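Local atomic coordinates of flavin prenyltransferase UbiX (Methanocaldococcus jannaschii, PDB entry 6M8V), a protein that probably transfers a dimethylallyl group from dimethylallyl monophosphate to FMN, making the prenylated flavin cofactor used by UbiD-type decarboxylases. Residues 58-63 with 67-72; 17-22 with 78-83; 21-26 with 166-171. All blocks are in the same frame, centred on the assembly; numbering follows the deposited sequence.

Contact 1 of 3, residues 58-63 with 67-72; sequences DYYEND and SPLASG. With PO4 (phosphate ion), chain C.
At the outer edge of the parallel sheet, where edge strand 58-61 gives way to the loop that leads to a bound phosphate ion, the ring of Tyr-60 is packed against Ser-67, Pro-68 and Leu-69. Ser-67 lies over one face of the ring, with OG 3.3 Å above its plane and over its centre. The CB of the same serine makes an off-centre CH-pi contact, 4.1 Å from the Tyr-60 ring centroid. The hydroxyl is held there by the backbone: OG stands opposite the serine's own N across the CA-CB bond (chi1 156°) and accepts from Leu-69 N at 3.1 Å, forming an ST turn that opens the short 3-10 segment 68-69. Pro-68 crosses the tyrosine at about a right angle near the phenol end, its CG 3.3 Å from Tyr-60 OH and its CD against CE1. Leu-69 approaches obliquely from the CD2 side of the ring, bringing its CD1 to 3.6 Å from Tyr-60 CD2. Three consecutive residues thus pack against one ring, Ser-67 over a face, Pro-68 and Leu-69 obliquely, while Leu-100 and Val-104 of helix 100-110 continue the apolar surroundings.

Farther along the loop, Ser-71 OG bonds O1 of the phosphate ion at 2.6 Å, and Gly-72 N donates to its O3 at 2.6 Å. Lys-110 of the same chain and Tyr-150 of a neighbouring subunit also hydrogen-bond this ion. Since that tyrosine is a predicted dimethylallyl phosphate ligand, the ion, probably from the crystallisation liquor, may mark the substrate's phosphate position. Here a sheet-edge strand and an ST turn lead into an anion site between subunits, consistent with the interface active sites of UbiX enzymes.

Contact 2 of 3, residues 17-22 with 78-83; sequences KRLLEV and AVVVVP
Leu-19 of helix 13-22 and Val-80 of strand 78-84 point their side chains at each other, tip to tip, while Val-82 crosses the same leucine obliquely. A single methyl carries both contacts: Leu-19 CD2 lies 4.0 Å from Val-80 CG1 and 3.9 Å from Val-82 CG1. The leucine reaches the strand because its CG is turned opposite the backbone N (chi1 172°). The two valines, two residues apart on the strand, put their CB atoms on the same side, toward the helix, but hold their methyls differently. In Val-80, CG1 is anti to N; in Val-82, it sits between N and the carbonyl carbon (chi1 50°), and this rotation brings it against the leucine. The contact is wholly apolar and buried, with ordinary van der Waals spacing.

On the helix, the charged groups are kept away from this interface. Glu-21 ties Lys-17 and Arg-18 into a salt-bridge network, with Lys-17 NZ 3.2 Å from OE1 of Glu-21 on the syn side of the carboxylate. Arg-18 NE donates to Glu-21 OE2 at 2.9 Å on the anti side, tilted from the guanidinium plane, and its NH1 continues to Asn-161 of helix 156-171. Both donors meet the carboxylate from out of its plane.

Beyond Val-82, a cis peptide precedes Pro-83, and the chain turns toward the FMN-binding residues Ser-85 to Thr-88. A helix laid by its apolar side on a central parallel strand is characteristic of the Rossmann-like alpha/beta fold of the UbiX/PAD1 flavoproteins, in which the C-terminal strand ends lead into the cofactor site.

Contact 3 of 3, residues 21-26 with 166-171; sequences EVLKDR and RVLDIL
Leu-168 is the residue of helix 156-171 that meets the end of helix 13-22, touching Val-22 with one methyl and Leu-23 with the other. Taken in order, the segment begins with Arg-166, which takes no part in this packing. Its NH1 donates to OD2 of Asp-169 at 3.2 Å and 156°, with the oxygen lying in the guanidinium plane and met on the anti side, somewhat out of the carboxylate plane. Arg-166, a predicted dimethylallyl phosphate ligand, also forms a salt bridge with Glu-111 of a neighbouring subunit.

Leu-168 follows as the centre of the interface. With CG anti to the carbonyl carbon (chi1 -65°), its fork is presented to the other segment: CD1 lies 3.8 Å from Val-22 CG2, the two side chains crossing at a slant, and CD2 lies 3.6 Å from Leu-23 CD2. Leu-23 and Leu-168 run past one another in opposite directions, so that their flanks as well as their ends are engaged, and Leu-23 CG is 4.1 Å from Leu-168 CD2.

Asp-169, one residue on, has a second charged partner in Arg-180, so its carboxylate is held by two arginines of its own chain. Ile-170 and Leu-171, which end the segment, belong to the side of the helix that faces the sheet.

Helix 156-171, the last of the chain, thus lies beside the end of helix 13-22, its Val-167, Ile-170 and Leu-171 resting on strand 114-119 of the same chain, while Leu-23 reaches Ile-3 of strand 2-7.

Contacts 2 and 3 are neighbouring parts of one core, with centres about 7 Å apart. Both use helix 13-22: contact 2 fixes it to a central strand, contact 3 to the last helix of the chain, and they touch directly through Leu-19 CD1 and Leu-168 CD2, 3.8 Å apart. Both are purely aliphatic where they cross, and their charges are turned aside into salt bridges. The centre of contact 1 lies about 16 Å from that of contact 2, at the edge strand of the same sheet, and the contact is only partly buried; there an aromatic ring packs on a serine, a proline and a leucine methyl. Contacts 1 and 3 nevertheless both run on into subunit interfaces, through segments 67-72 and 166-171.

Contact 1 of 3, residues 58-63 with 67-72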
# COMPACT_ATOMS: atom_id res chain seq x y z
N ASP A 58 -8.04 20.49 38.05
CA ASP A 58 -8.76 19.26 38.33
C ASP A 58 -7.82 18.08 38.11
O ASP A 58 -6.90 18.15 37.30
CB ASP A 58 -10.00 19.10 37.44
CG ASP A 58 -11.21 19.80 38.01
OD1 ASP A 58 -11.40 19.76 39.25
OD2 ASP A 58 -11.97 20.39 37.22
N TYR A 59 -8.08 16.99 38.83
CA TYR A 59 -7.33 15.76 38.69
C TYR A 59 -8.29 14.59 38.58
O TYR A 59 -9.34 14.58 39.23
CB TYR A 59 -6.37 15.53 39.88
CG TYR A 59 -5.66 14.20 39.83
CD1 TYR A 59 -4.51 14.04 39.06
CD2 TYR A 59 -6.14 13.10 40.53
CE1 TYR A 59 -3.86 12.81 38.99
CE2 TYR A 59 -5.49 11.88 40.47
CZ TYR A 59 -4.35 11.74 39.70
OH TYR A 59 -3.70 10.53 39.64
N TYR A 60 -7.94 13.61 37.75
CA TYR A 60 -8.71 12.38 37.64
C TYR A 60 -7.76 11.19 37.59
O TYR A 60 -6.69 11.27 36.99
CB TYR A 60 -9.61 12.38 36.40
CG TYR A 60 -10.61 13.51 36.36
CD1 TYR A 60 -11.80 13.45 37.10
CD2 TYR A 60 -10.39 14.64 35.58
CE1 TYR A 60 -12.72 14.49 37.06
CE2 TYR A 60 -11.30 15.67 35.53
CZ TYR A 60 -12.46 15.59 36.27
OH TYR A 60 -13.36 16.63 36.22
N GLU A 61 -8.16 10.10 38.24
CA GLU A 61 -7.36 8.88 38.19
C GLU A 61 -7.42 8.28 36.79
O GLU A 61 -8.43 8.39 36.09
CB GLU A 61 -7.87 7.88 39.23
CG GLU A 61 -6.77 7.09 39.93
CD GLU A 61 -5.73 7.98 40.59
OE1 GLU A 61 -4.65 8.17 40.00
OE2 GLU A 61 -6.00 8.48 41.69
N ASN A 62 -6.33 7.63 36.39
CA ASN A 62 -6.26 7.06 35.05
C ASN A 62 -7.25 5.93 34.84
O ASN A 62 -7.48 5.54 33.70
CB ASN A 62 -4.84 6.57 34.76
CG ASN A 62 -4.54 6.48 33.26
OD1 ASN A 62 -5.26 7.06 32.44
ND2 ASN A 62 -3.48 5.76 32.90
N ASP A 63 -7.86 5.41 35.91
CA ASP A 63 -8.85 4.35 35.78
C ASP A 63 -10.27 4.84 36.06
O ASP A 63 -11.19 4.03 36.15
CB ASP A 63 -8.50 3.17 36.69
CG ASP A 63 -8.40 3.57 38.16
OD1 ASP A 63 -8.54 4.76 38.49
OD2 ASP A 63 -8.18 2.66 38.99
N SER A 67 -15.14 9.78 34.98
CA SER A 67 -14.75 11.17 34.87
C SER A 67 -15.51 11.83 33.72
O SER A 67 -15.82 11.18 32.72
CB SER A 67 -13.24 11.27 34.64
OG SER A 67 -12.89 12.49 34.00
N PRO A 68 -15.85 13.12 33.85
CA PRO A 68 -16.51 13.80 32.72
C PRO A 68 -15.66 13.85 31.46
O PRO A 68 -16.22 13.92 30.36
CB PRO A 68 -16.78 15.21 33.28
CG PRO A 68 -15.92 15.34 34.51
CD PRO A 68 -15.79 13.95 35.06
N LEU A 69 -14.33 13.80 31.59
CA LEU A 69 -13.47 13.82 30.42
C LEU A 69 -13.70 12.62 29.50
O LEU A 69 -13.41 12.72 28.30
CB LEU A 69 -12.00 13.85 30.85
CG LEU A 69 -11.58 15.04 31.71
CD1 LEU A 69 -10.10 14.95 32.04
CD2 LEU A 69 -11.90 16.34 31.00
N ALA A 70 -14.21 11.51 30.03
CA ALA A 70 -14.31 10.26 29.30
C ALA A 70 -15.43 10.23 28.27
O ALA A 70 -15.74 9.16 27.75
CB ALA A 70 -14.49 9.10 30.27
N SER A 71 -16.04 11.37 27.96
CA SER A 71 -17.10 11.42 26.96
C SER A 71 -16.91 12.63 26.06
O SER A 71 -16.54 13.71 26.52
CB SER A 71 -18.48 11.50 27.62
OG SER A 71 -19.46 11.87 26.67
N GLY A 72 -17.18 12.43 24.76
CA GLY A 72 -17.12 13.53 23.81
C GLY A 72 -18.22 14.55 24.01
O GLY A 72 -18.10 15.67 23.50
P PO4 C . -19.46 9.75 23.76
O1 PO4 C . -19.35 9.63 25.27
O2 PO4 C . -20.81 10.31 23.37
O3 PO4 C . -18.38 10.67 23.25
O4 PO4 C . -19.29 8.37 23.16

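Contact 2 of 3, residues 17-22 with 78-83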
# COMPACT_ATOMS: atom_id res chain seq x y z
N LYS A 17 6.02 18.74 34.81
CA LYS A 17 5.97 19.61 35.98
C LYS A 17 6.11 21.07 35.58
O LYS A 17 5.31 21.92 36.00
CB LYS A 17 7.07 19.21 36.98
CG LYS A 17 7.12 20.07 38.25
CD LYS A 17 8.31 19.67 39.13
CE LYS A 17 8.42 20.55 40.38
NZ LYS A 17 8.60 21.99 40.07
N ARG A 18 7.10 21.38 34.74
CA ARG A 18 7.30 22.76 34.30
C ARG A 18 6.12 23.28 33.49
O ARG A 18 5.70 24.43 33.66
CB ARG A 18 8.59 22.88 33.50
CG ARG A 18 8.91 24.29 33.02
CD ARG A 18 9.11 25.27 34.19
NE ARG A 18 9.84 24.67 35.30
CZ ARG A 18 11.15 24.47 35.32
NH1 ARG A 18 11.90 24.82 34.27
NH2 ARG A 18 11.73 23.92 36.38
N LEU A 19 5.57 22.44 32.60
CA LEU A 19 4.41 22.87 31.82
C LEU A 19 3.22 23.18 32.73
O LEU A 19 2.49 24.15 32.49
CB LEU A 19 4.02 21.79 30.80
CG LEU A 19 2.71 22.01 30.04
CD1 LEU A 19 2.80 23.23 29.13
CD2 LEU A 19 2.31 20.77 29.23
N LEU A 20 3.02 22.38 33.77
CA LEU A 20 1.88 22.59 34.66
C LEU A 20 1.99 23.90 35.42
O LEU A 20 0.97 24.56 35.68
CB LEU A 20 1.76 21.43 35.65
CG LEU A 20 1.10 20.14 35.16
CD1 LEU A 20 1.41 19.02 36.12
CD2 LEU A 20 -0.40 20.32 35.03
N GLU A 21 3.21 24.31 35.79
CA GLU A 21 3.32 25.54 36.56
C GLU A 21 3.27 26.78 35.68
O GLU A 21 2.71 27.80 36.10
CB GLU A 21 4.59 25.53 37.43
CG GLU A 21 5.88 25.11 36.75
CD GLU A 21 6.92 24.67 37.77
OE1 GLU A 21 6.54 24.05 38.78
OE2 GLU A 21 8.12 24.97 37.57
N VAL A 22 3.81 26.73 34.46
CA VAL A 22 3.64 27.87 33.56
C VAL A 22 2.21 27.99 33.05
O VAL A 22 1.83 29.04 32.54
CB VAL A 22 4.61 27.81 32.37
CG1 VAL A 22 6.05 27.68 32.86
CG2 VAL A 22 4.24 26.68 31.42
N ALA A 78 -7.58 21.16 24.24
CA ALA A 78 -6.33 20.52 23.83
C ALA A 78 -5.94 19.45 24.84
O ALA A 78 -6.27 19.53 26.02
CB ALA A 78 -5.20 21.54 23.69
N VAL A 79 -5.23 18.44 24.34
CA VAL A 79 -4.63 17.39 25.15
C VAL A 79 -3.13 17.44 24.94
O VAL A 79 -2.66 17.59 23.80
CB VAL A 79 -5.17 16.00 24.77
CG1 VAL A 79 -4.59 14.93 25.69
CG2 VAL A 79 -6.68 15.99 24.84
N VAL A 80 -2.37 17.34 26.02
CA VAL A 80 -0.92 17.23 25.95
C VAL A 80 -0.51 15.99 26.72
O VAL A 80 -0.74 15.89 27.93
CB VAL A 80 -0.21 18.47 26.52
CG1 VAL A 80 1.29 18.40 26.21
CG2 VAL A 80 -0.81 19.74 25.95
N VAL A 81 0.10 15.04 26.02
CA VAL A 81 0.65 13.84 26.63
C VAL A 81 2.15 14.08 26.77
O VAL A 81 2.89 14.03 25.78
CB VAL A 81 0.33 12.59 25.80
CG1 VAL A 81 0.69 11.34 26.59
CG2 VAL A 81 -1.14 12.58 25.41
N VAL A 82 2.59 14.36 27.99
CA VAL A 82 3.98 14.72 28.26
C VAL A 82 4.43 14.11 29.58
O VAL A 82 3.80 14.35 30.62
CB VAL A 82 4.17 16.24 28.26
CG1 VAL A 82 3.13 16.92 29.16
CG2 VAL A 82 5.57 16.59 28.72
N PRO A 83 5.48 13.28 29.59
CA PRO A 83 6.02 12.68 28.37
C PRO A 83 5.12 11.54 27.90
O PRO A 83 4.26 11.11 28.68
CB PRO A 83 7.39 12.17 28.81
CG PRO A 83 7.18 11.82 30.25
CD PRO A 83 6.23 12.86 30.78

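Contact 3 of 3, residues 21-26 with 166-171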
# COMPACT_ATOMS: atom_id res chain seq x y z
N GLU A 21 3.21 24.31 35.79
CA GLU A 21 3.32 25.54 36.56
C GLU A 21 3.27 26.78 35.68
O GLU A 21 2.71 27.80 36.10
CB GLU A 21 4.59 25.53 37.43
CG GLU A 21 5.88 25.11 36.75
CD GLU A 21 6.92 24.67 37.77
OE1 GLU A 21 6.54 24.05 38.78
OE2 GLU A 21 8.12 24.97 37.57
N VAL A 22 3.81 26.73 34.46
CA VAL A 22 3.64 27.87 33.56
C VAL A 22 2.21 27.99 33.05
O VAL A 22 1.83 29.04 32.54
CB VAL A 22 4.61 27.81 32.37
CG1 VAL A 22 6.05 27.68 32.86
CG2 VAL A 22 4.24 26.68 31.42
N LEU A 23 1.39 26.94 33.19
CA LEU A 23 -0.01 26.97 32.79
C LEU A 23 -0.95 27.33 33.93
O LEU A 23 -2.15 27.53 33.68
CB LEU A 23 -0.43 25.61 32.22
CG LEU A 23 -0.07 25.31 30.76
CD1 LEU A 23 -0.59 23.94 30.38
CD2 LEU A 23 -0.66 26.38 29.86
N LYS A 24 -0.41 27.44 35.16
CA LYS A 24 -1.23 27.50 36.37
C LYS A 24 -2.30 28.58 36.27
O LYS A 24 -3.48 28.33 36.51
CB LYS A 24 -0.37 27.76 37.60
CG LYS A 24 -1.13 27.72 38.94
CD LYS A 24 -2.33 26.76 38.87
CE LYS A 24 -2.62 26.12 40.19
NZ LYS A 24 -2.91 27.19 41.19
N ASP A 25 -1.90 29.81 35.96
CA ASP A 25 -2.82 30.93 35.98
C ASP A 25 -3.17 31.41 34.58
O ASP A 25 -3.64 32.54 34.42
CB ASP A 25 -2.24 32.07 36.83
CG ASP A 25 -2.21 31.74 38.32
OD1 ASP A 25 -3.23 31.26 38.86
OD2 ASP A 25 -1.16 31.95 38.97
N ARG A 26 -2.96 30.57 33.57
CA ARG A 26 -3.26 30.95 32.19
C ARG A 26 -4.23 30.02 31.49
O ARG A 26 -4.61 30.30 30.34
CB ARG A 26 -1.97 31.04 31.37
CG ARG A 26 -1.56 32.47 31.04
CD ARG A 26 -0.22 32.52 30.33
NE ARG A 26 0.87 32.03 31.17
CZ ARG A 26 2.15 32.04 30.82
NH1 ARG A 26 2.52 32.52 29.64
NH2 ARG A 26 3.07 31.57 31.66
N ARG A 166 8.02 25.85 23.59
CA ARG A 166 7.56 25.36 22.30
C ARG A 166 6.19 24.71 22.40
O ARG A 166 5.35 24.85 21.50
CB ARG A 166 8.58 24.38 21.72
CG ARG A 166 9.92 25.01 21.38
CD ARG A 166 9.77 26.04 20.28
NE ARG A 166 9.66 25.39 18.98
CZ ARG A 166 8.86 25.81 18.01
NH1 ARG A 166 8.08 26.86 18.20
NH2 ARG A 166 8.82 25.16 16.85
N VAL A 167 5.93 24.00 23.50
CA VAL A 167 4.60 23.43 23.71
C VAL A 167 3.56 24.53 23.81
O VAL A 167 2.49 24.45 23.20
CB VAL A 167 4.59 22.53 24.96
CG1 VAL A 167 3.15 22.17 25.34
CG2 VAL A 167 5.40 21.28 24.72
N LEU A 168 3.86 25.59 24.57
CA LEU A 168 2.93 26.72 24.65
C LEU A 168 2.75 27.38 23.29
O LEU A 168 1.65 27.81 22.93
CB LEU A 168 3.41 27.73 25.69
CG LEU A 168 3.45 27.28 27.15
CD1 LEU A 168 3.85 28.43 28.07
CD2 LEU A 168 2.12 26.68 27.58
N ASP A 169 3.84 27.47 22.51
CA ASP A 169 3.73 27.98 21.14
C ASP A 169 2.67 27.21 20.35
O ASP A 169 1.80 27.80 19.71
CB ASP A 169 5.08 27.90 20.43
CG ASP A 169 6.08 28.91 20.97
OD1 ASP A 169 5.65 29.89 21.60
OD2 ASP A 169 7.30 28.72 20.74
N ILE A 170 2.75 25.87 20.38
CA ILE A 170 1.79 25.03 19.66
C ILE A 170 0.38 25.21 20.21
O ILE A 170 -0.60 25.15 19.46
CB ILE A 170 2.24 23.55 19.72
CG1 ILE A 170 3.57 23.36 18.99
CG2 ILE A 170 1.19 22.64 19.12
CD1 ILE A 170 3.46 23.51 17.48
N LEU A 171 0.26 25.43 21.52
CA LEU A 171 -1.05 25.66 22.12
C LEU A 171 -1.62 27.03 21.77
O LEU A 171 -2.80 27.28 22.04
CB LEU A 171 -0.95 25.51 23.64
CG LEU A 171 -0.69 24.10 24.15
CD1 LEU A 171 -0.16 24.12 25.57
CD2 LEU A 171 -1.96 23.27 24.07